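Local coordinates for protein SorB (Sorangium cellulosum, PDB 6B2V) that forms the pyran synthase domain of module nine in the sorangicin trans-acyltransferase assembly line, probably closing a pyran ring in the growing polyketide, at residues R153-V158 / L181-E187; L176-S180 / A190-P195. All blocks are in the same frame, centred on the assembly; numbering follows the deposited sequence.

Interaction 1: residues R153-V158 / L181-E187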
ATOM      1  N   ARG A 153      -6.043  -2.216  25.004  1.00  9.43           N
ATOM      2  CA  ARG A 153      -6.446  -0.821  24.836  1.00 10.36           C
ATOM      3  C   ARG A 153      -7.300  -0.539  23.599  1.00  9.64           C
ATOM      4  O   ARG A 153      -7.464   0.538  23.206  1.00 10.40           O
ATOM      5  CB  ARG A 153      -5.252   0.122  24.955  1.00 10.83           C
ATOM      6  CG  ARG A 153      -4.212   0.007  23.881  1.00 11.37           C
ATOM      7  CD  ARG A 153      -3.040   0.913  24.139  1.00 14.69           C
ATOM      8  NE  ARG A 153      -2.160   0.939  23.007  1.00 13.66           N
ATOM      9  CZ  ARG A 153      -0.910   0.545  23.036  1.00 15.71           C
ATOM     10  NH1 ARG A 153      -0.406   0.048  24.138  1.00 17.31           N
ATOM     11  NH2 ARG A 153      -0.200   0.637  21.955  1.00 18.76           N
ATOM     12  N   CYS A 154      -7.808  -1.588  22.987  1.00  9.77           N
ATOM     13  CA  CYS A 154      -8.720  -1.484  21.825  1.00  8.46           C
ATOM     14  C   CYS A 154     -10.019  -2.236  22.159  1.00 10.27           C
ATOM     15  O   CYS A 154     -10.119  -3.357  21.946  1.00 10.49           O
ATOM     16  CB  CYS A 154      -8.163  -2.125  20.554  1.00  9.63           C
ATOM     17  SG  CYS A 154      -6.714  -1.236  19.869  1.00 12.38           S
ATOM     18  N   ALA A 155     -10.964  -1.522  22.729  1.00  9.20           N
ATOM     19  CA  ALA A 155     -12.164  -2.080  23.262  1.00  9.09           C
ATOM     20  C   ALA A 155     -13.270  -2.492  22.358  1.00 10.62           C
ATOM     21  O   ALA A 155     -14.052  -3.275  22.737  1.00 15.15           O
ATOM     22  CB  ALA A 155     -12.691  -1.145  24.346  1.00 10.25           C
ATOM     23  N   ILE A 156     -13.305  -1.976  21.157  1.00 10.13           N
ATOM     24  CA  ILE A 156     -14.424  -2.238  20.299  1.00 10.33           C
ATOM     25  C   ILE A 156     -14.087  -3.289  19.247  1.00 11.46           C
ATOM     26  O   ILE A 156     -13.181  -3.137  18.505  1.00 11.58           O
ATOM     27  CB  ILE A 156     -14.874  -0.908  19.604  1.00 12.00           C
ATOM     28  CG1 ILE A 156     -15.268   0.154  20.629  1.00 14.23           C
ATOM     29  CG2 ILE A 156     -16.069  -1.126  18.716  1.00 11.35           C
ATOM     30  CD1 ILE A 156     -15.190   1.523  20.054  1.00 13.69           C
ATOM     31  N   GLU A 157     -14.890  -4.349  19.228  1.00 14.57           N
ATOM     32  CA  GLU A 157     -14.713  -5.434  18.299  1.00 15.00           C
ATOM     33  C   GLU A 157     -15.721  -5.308  17.173  1.00 19.74           C
ATOM     34  O   GLU A 157     -16.871  -5.112  17.411  1.00 21.03           O
ATOM     35  CB  GLU A 157     -14.924  -6.755  19.012  1.00 20.99           C
ATOM     36  CG  GLU A 157     -14.387  -7.972  18.317  1.00 28.82           C
ATOM     37  CD  GLU A 157     -14.424  -9.212  19.220  1.00 33.09           C
ATOM     38  OE1 GLU A 157     -15.096  -9.238  20.257  1.00 41.49           O
ATOM     39  OE2 GLU A 157     -13.747 -10.137  18.880  1.00 42.04           O
ATOM     40  N   VAL A 158     -15.268  -5.446  15.951  1.00 16.45           N
ATOM     41  CA  VAL A 158     -16.166  -5.365  14.824  1.00 18.51           C
ATOM     42  C   VAL A 158     -16.095  -6.470  13.803  1.00 24.09           C
ATOM     43  O   VAL A 158     -15.167  -7.153  13.703  1.00 20.80           O
ATOM     44  CB  VAL A 158     -16.048  -4.066  14.089  1.00 24.92           C
ATOM     45  CG1 VAL A 158     -16.163  -2.906  15.028  1.00 24.67           C
ATOM     46  CG2 VAL A 158     -14.745  -3.992  13.410  1.00 21.70           C
ATOM     47  N   LEU A 181     -10.836  -7.651  13.740  1.00 10.93           N
ATOM     48  CA  LEU A 181     -10.515  -6.265  13.892  1.00 10.60           C
ATOM     49  C   LEU A 181     -11.032  -5.656  15.213  1.00 10.16           C
ATOM     50  O   LEU A 181     -12.157  -5.749  15.468  1.00 12.01           O
ATOM     51  CB  LEU A 181     -11.107  -5.497  12.706  1.00 10.95           C
ATOM     52  CG  LEU A 181     -10.920  -3.976  12.650  1.00 12.85           C
ATOM     53  CD1 LEU A 181      -9.461  -3.586  12.631  1.00 13.72           C
ATOM     54  CD2 LEU A 181     -11.548  -3.408  11.385  1.00 14.88           C
ATOM     55  N   VAL A 182     -10.173  -5.030  16.008  1.00 10.14           N
ATOM     56  CA  VAL A 182     -10.559  -4.330  17.207  1.00 10.77           C
ATOM     57  C   VAL A 182      -9.974  -2.914  17.155  1.00  9.86           C
ATOM     58  O   VAL A 182      -9.030  -2.654  16.514  1.00 10.66           O
ATOM     59  CB  VAL A 182     -10.134  -5.055  18.524  1.00  9.93           C
ATOM     60  CG1 VAL A 182     -10.767  -6.431  18.652  1.00 11.39           C
ATOM     61  CG2 VAL A 182      -8.620  -5.149  18.628  1.00  9.34           C
ATOM     62  N   HIS A 183     -10.646  -2.032  17.860  1.00  9.16           N
ATOM     63  CA  HIS A 183     -10.228  -0.670  17.860  1.00  9.98           C
ATOM     64  C   HIS A 183     -10.680   0.177  19.049  1.00  9.78           C
ATOM     65  O   HIS A 183     -11.564  -0.157  19.714  1.00 10.43           O
ATOM     66  CB  HIS A 183     -10.695  -0.016  16.530  1.00  9.03           C
ATOM     67  CG  HIS A 183     -12.155   0.298  16.443  1.00 11.44           C
ATOM     68  ND1 HIS A 183     -12.651   1.516  16.811  1.00 12.17           N
ATOM     69  CD2 HIS A 183     -13.206  -0.432  16.030  1.00 14.27           C
ATOM     70  CE1 HIS A 183     -13.947   1.532  16.607  1.00 13.95           C
ATOM     71  NE2 HIS A 183     -14.315   0.364  16.143  1.00 15.64           N
ATOM     72  N   SER A 184      -9.947   1.237  19.256  1.00  8.89           N
ATOM     73  CA  SER A 184     -10.329   2.315  20.162  1.00  9.61           C
ATOM     74  C   SER A 184     -10.776   3.525  19.315  1.00 11.53           C
ATOM     75  O   SER A 184     -11.039   3.405  18.164  1.00 13.41           O
ATOM     76  CB  SER A 184      -9.190   2.786  21.067  1.00  9.80           C
ATOM     77  OG  SER A 184      -8.195   3.355  20.333  1.00 10.59           O
ATOM     78  N   ASP A 185     -10.835   4.682  19.922  1.00 10.85           N
ATOM     79  CA  ASP A 185     -11.205   5.841  19.134  1.00  9.55           C
ATOM     80  C   ASP A 185     -10.093   6.338  18.237  1.00 12.99           C
ATOM     81  O   ASP A 185     -10.351   7.147  17.428  1.00 15.29           O
ATOM     82  CB  ASP A 185     -11.754   7.008  19.980  1.00 12.50           C
ATOM     83  CG  ASP A 185     -10.811   7.489  21.019  1.00 14.11           C
ATOM     84  OD1 ASP A 185      -9.741   6.982  21.169  1.00 13.60           O
ATOM     85  OD2 ASP A 185     -11.204   8.397  21.716  1.00 17.16           O
ATOM     86  N   HIS A 186      -8.869   5.866  18.418  1.00 10.51           N
ATOM     87  CA  HIS A 186      -7.741   6.325  17.638  1.00 10.33           C
ATOM     88  C   HIS A 186      -6.681   5.274  17.228  1.00 11.53           C
ATOM     89  O   HIS A 186      -5.733   5.590  16.641  1.00 11.31           O
ATOM     90  CB  HIS A 186      -6.990   7.417  18.383  1.00 12.12           C
ATOM     91  CG  HIS A 186      -6.334   6.920  19.615  1.00 12.71           C
ATOM     92  ND1 HIS A 186      -7.029   6.692  20.767  1.00 13.95           N
ATOM     93  CD2 HIS A 186      -5.066   6.541  19.859  1.00 13.70           C
ATOM     94  CE1 HIS A 186      -6.205   6.240  21.686  1.00 14.50           C
ATOM     95  NE2 HIS A 186      -5.009   6.134  21.158  1.00 16.00           N
ATOM     96  N   GLU A 187      -6.953   4.029  17.536  1.00 10.11           N
ATOM     97  CA  GLU A 187      -6.045   2.942  17.278  1.00 11.33           C
ATOM     98  C   GLU A 187      -6.840   1.686  16.868  1.00 11.23           C
ATOM     99  O   GLU A 187      -7.918   1.471  17.257  1.00 10.66           O
ATOM    100  CB  GLU A 187      -5.193   2.685  18.558  1.00 10.70           C
ATOM    101  CG  GLU A 187      -4.121   1.616  18.563  1.00 14.16           C
ATOM    102  CD  GLU A 187      -3.289   1.662  19.832  1.00 14.34           C
ATOM    103  OE1 GLU A 187      -3.802   2.099  20.835  1.00 13.72           O
ATOM    104  OE2 GLU A 187      -2.141   1.253  19.786  1.00 17.94           O
TER
HETATM  105  O   HOH W   1      -6.119   2.714  22.101  1.00 10.30           O
HETATM  106  O   HOH W   2     -13.239  -8.896  14.623  1.00 19.94           O

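Interaction 2: residues L176-S180 / A190-P195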
ATOM      1  N   LEU A 176      -8.649 -10.718   1.073  1.00 17.64           N
ATOM      2  CA  LEU A 176      -7.834 -10.078   2.067  1.00 15.37           C
ATOM      3  C   LEU A 176      -7.411 -11.076   3.154  1.00 16.85           C
ATOM      4  O   LEU A 176      -7.929 -12.143   3.231  1.00 16.25           O
ATOM      5  CB  LEU A 176      -8.577  -8.935   2.718  1.00 15.94           C
ATOM      6  CG  LEU A 176      -9.048  -7.811   1.812  1.00 17.28           C
ATOM      7  CD1 LEU A 176      -9.770  -6.766   2.594  1.00 17.30           C
ATOM      8  CD2 LEU A 176      -7.885  -7.270   1.036  1.00 18.70           C
ATOM      9  N   TRP A 177      -6.450 -10.672   3.957  1.00 11.84           N
ATOM     10  CA  TRP A 177      -5.948 -11.472   5.033  1.00 12.71           C
ATOM     11  C   TRP A 177      -6.598 -11.179   6.393  1.00 12.05           C
ATOM     12  O   TRP A 177      -6.340 -11.829   7.334  1.00 11.53           O
ATOM     13  CB  TRP A 177      -4.447 -11.247   5.194  1.00 11.95           C
ATOM     14  CG  TRP A 177      -3.550 -11.700   4.069  1.00 11.73           C
ATOM     15  CD1 TRP A 177      -3.767 -11.589   2.750  1.00 13.73           C
ATOM     16  CD2 TRP A 177      -2.266 -12.307   4.210  1.00 11.71           C
ATOM     17  NE1 TRP A 177      -2.730 -12.106   2.065  1.00 14.69           N
ATOM     18  CE2 TRP A 177      -1.771 -12.522   2.945  1.00 14.49           C
ATOM     19  CE3 TRP A 177      -1.491 -12.667   5.291  1.00 13.14           C
ATOM     20  CZ2 TRP A 177      -0.556 -13.135   2.740  1.00 14.76           C
ATOM     21  CZ3 TRP A 177      -0.294 -13.251   5.079  1.00 13.31           C
ATOM     22  CH2 TRP A 177       0.156 -13.479   3.822  1.00 16.60           C
ATOM     23  N   ILE A 178      -7.441 -10.172   6.437  1.00 11.34           N
ATOM     24  CA  ILE A 178      -8.045  -9.827   7.702  1.00 11.62           C
ATOM     25  C   ILE A 178      -8.955 -10.892   8.292  1.00 11.57           C
ATOM     26  O   ILE A 178      -9.789 -11.382   7.625  1.00 13.53           O
ATOM     27  CB  ILE A 178      -8.788  -8.500   7.556  1.00 12.39           C
ATOM     28  CG1 ILE A 178      -7.796  -7.453   7.121  1.00 15.57           C
ATOM     29  CG2 ILE A 178      -9.409  -8.090   8.874  1.00 13.65           C
ATOM     30  CD1 ILE A 178      -8.453  -6.183   6.749  1.00 20.45           C
ATOM     31  N   ALA A 179      -8.710 -11.253   9.545  1.00 11.11           N
ATOM     32  CA  ALA A 179      -9.506 -12.247  10.236  1.00 12.72           C
ATOM     33  C   ALA A 179     -10.300 -11.704  11.396  1.00 14.23           C
ATOM     34  O   ALA A 179     -11.263 -12.244  11.780  1.00 18.89           O
ATOM     35  CB  ALA A 179      -8.648 -13.348  10.754  1.00 15.31           C
ATOM     36  N   SER A 180      -9.817 -10.646  11.976  1.00 13.25           N
ATOM     37  CA  SER A 180     -10.476  -9.957  13.070  1.00 11.99           C
ATOM     38  C   SER A 180     -10.031  -8.500  13.121  1.00 11.24           C
ATOM     39  O   SER A 180      -9.034  -8.177  12.612  1.00 11.98           O
ATOM     40  CB  SER A 180     -10.135 -10.586  14.427  1.00 13.11           C
ATOM     41  OG  SER A 180      -8.827 -10.238  14.789  1.00 18.23           O
ATOM     42  N   ALA A 190      -5.716  -5.395  13.733  1.00  8.39           N
ATOM     43  CA  ALA A 190      -6.298  -6.460  12.921  1.00  8.59           C
ATOM     44  C   ALA A 190      -5.419  -7.691  12.958  1.00  9.23           C
ATOM     45  O   ALA A 190      -4.271  -7.572  12.847  1.00 10.31           O
ATOM     46  CB  ALA A 190      -6.434  -6.036  11.470  1.00 10.73           C
ATOM     47  N   SER A 191      -6.029  -8.841  13.171  1.00 10.01           N
ATOM     48  CA  SER A 191      -5.284 -10.074  13.070  1.00  9.85           C
ATOM     49  C   SER A 191      -5.410 -10.592  11.627  1.00 12.04           C
ATOM     50  O   SER A 191      -6.374 -10.357  10.987  1.00 11.83           O
ATOM     51  CB  SER A 191      -5.705 -11.098  14.077  1.00 14.80           C
ATOM     52  OG  SER A 191      -6.940 -11.570  13.730  1.00 18.31           O
ATOM     53  N   LEU A 192      -4.367 -11.265  11.163  1.00 10.16           N
ATOM     54  CA  LEU A 192      -4.309 -11.753   9.799  1.00 11.80           C
ATOM     55  C   LEU A 192      -4.161 -13.242   9.686  1.00 11.83           C
ATOM     56  O   LEU A 192      -3.573 -13.841  10.493  1.00 14.95           O
ATOM     57  CB  LEU A 192      -3.091 -11.195   9.076  1.00 12.09           C
ATOM     58  CG  LEU A 192      -2.973  -9.696   9.049  1.00 10.42           C
ATOM     59  CD1 LEU A 192      -1.692  -9.328   8.346  1.00 13.52           C
ATOM     60  CD2 LEU A 192      -4.153  -8.984   8.425  1.00 11.15           C
ATOM     61  N   GLN A 193      -4.766 -13.780   8.656  1.00 11.10           N
ATOM     62  CA  GLN A 193      -4.610 -15.193   8.306  1.00 15.23           C
ATOM     63  C   GLN A 193      -4.352 -15.248   6.791  1.00 14.82           C
ATOM     64  O   GLN A 193      -5.079 -14.698   6.033  1.00 14.91           O
ATOM     65  CB  GLN A 193      -5.846 -15.959   8.648  1.00 18.39           C
ATOM     66  CG  GLN A 193      -5.743 -17.441   8.383  1.00 25.27           C
ATOM     67  CD  GLN A 193      -6.936 -18.181   8.939  1.00 36.67           C
ATOM     68  OE1 GLN A 193      -7.534 -17.767   9.928  1.00 38.78           O
ATOM     69  NE2 GLN A 193      -7.316 -19.255   8.268  1.00 36.97           N
ATOM     70  N   ALA A 194      -3.308 -15.944   6.414  1.00 14.45           N
ATOM     71  CA  ALA A 194      -3.023 -16.031   5.022  1.00 17.13           C
ATOM     72  C   ALA A 194      -4.034 -16.866   4.285  1.00 20.28           C
ATOM     73  O   ALA A 194      -4.521 -17.812   4.776  1.00 19.07           O
ATOM     74  CB  ALA A 194      -1.633 -16.585   4.791  1.00 18.77           C
ATOM     75  N   PRO A 195      -4.245 -16.516   3.038  1.00 21.33           N
ATOM     76  CA  PRO A 195      -5.069 -17.342   2.167  1.00 28.68           C
ATOM     77  C   PRO A 195      -4.375 -18.694   1.985  1.00 28.51           C
ATOM     78  O   PRO A 195      -3.194 -18.809   2.112  1.00 29.57           O
ATOM     79  CB  PRO A 195      -5.093 -16.529   0.869  1.00 32.08           C
ATOM     80  CG  PRO A 195      -4.958 -15.113   1.335  1.00 26.41           C
ATOM     81  CD  PRO A 195      -3.918 -15.236   2.405  1.00 21.38           C
TER

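Interaction 1: residues R153-V158 / L181-E187
Both carboxylate oxygens of Glu187 are gripped, OE1 by Arg153 NE (3.0 Å) and a water, OE2 by Arg153 NH2 (3.0 Å) and by His252 of the neighbouring strand 250-255. This side-on salt bridge sits beside an antiparallel strand pairing with a classic beta bulge, the pairing lying in what is predicted to be the C-terminal hotdog fold. Guanidinium and carboxylate lie 30° apart, nearly coplanar, so two nitrogens meet two oxygens and the carboxylate's rotation is restrained. The water on OE1 also bonds Arg153 O and Ser184 OG, tying the salt bridge to the backbone and to the ST turn that Ser184 starts.

At the bulge, Ala155 and Ile156 both face His183; Ile156 N donates to His183 O (2.9 Å), and His183 N returns a bond to Ile156 O (2.8 Å). The His183 ring reaches across to strand 156-158. Ile156 CB lies over one face, 3.9 Å from the ring centroid, while Val158 CG1 comes to the edge and Phe219 of helix 207-225 packs edge-to-face. With CG set between the backbone N and the carbonyl carbon (chi1 75°), ND1 can turn back to Ser184 O, which fixes the ring's rotation. Cys154 CB packs against Val182 CG2 at 3.6 Å, with the sulfur alongside Glu187 CG. Val158 and Leu181 point the same way, CG2 and CD2 side by side. Beyond them a second water bridges the pair, donating to Val158 O and accepting from Leu181 N, 2.8 Å away.

Interaction 2: residues L176-S180 / A190-P195
Pro195 CD rests over the five-membered ring of Trp177, 3.5 Å from its centroid, and Ala194 CB over the six-membered ring at 3.8 Å. These two CH-pi contacts fall on one face of the indole, at the open end of the beta hairpin made by strands 178-183 and 187-192. The small bumps of methyl and ring methylene are matched to the flat indole: Ala194 presses on CZ3 and CH2, Pro195 on NE1 and CE2, and the proline and tryptophan side chains run at about a right angle to each other. Leu192 CB lies off the indole edge, near its plane. Trp177 CG stands anti to the carbonyl carbon (chi1 -66°), which swings the ring toward the outgoing 193-195 chain, while its backbone O takes the bond from Gln193 N (2.8 Å).

Next along the hairpin, Leu192 CD2 sits against both Trp177 CB (4.0 Å) and Ile178 CG1 (4.2 Å). Ile178 and Leu192 form a non-hydrogen-bonded pair with side chains on one face of the sheet; Ile178 continues onto Val215 of helix 207-225, probably the central helix of the predicted hotdog fold. A classic beta bulge follows, Ala179 and Ser180 both facing Ser191. Ala179 N donates to Ser191 O at 2.9 Å, and Ser191 N to Ser180 O through a more bent bond. On the other face Ser180 OG and Ser191 OG share a short hydrogen bond (2.5 Å) that either could donate. The chemistry thus splits: at the bulge one hydrogen bond pairs the hydroxyls, which leaves one of the two protons for another partner, whereas carbon-on-indole packing, without a side-chain hydrogen bond across the segments, holds residues 194-195 against Trp177.

From the N terminus, the chain passes 153-158, then helix 160-166, and returns as 176-180 running straight into 181-187, before 190-195 leaves. Interaction 1 closes the longer loop, 22 residues with the helix inside it; interaction 2 closes the shorter one, nine residues holding the hairpin's turn and strand residues on either side. The two cross, because 176-180 lies within the first loop and 190-195 beyond it. Strand 178-183 serves both, pairing with 156-158 along one edge and with 187-192 along the other. The two contacts, their centres about 16 Å apart, touch where Leu181 CD1 packs on Ala190 CB at 4.1 Å. Together they tie the outermost strand 156-158 to the hairpin and helix 207-225.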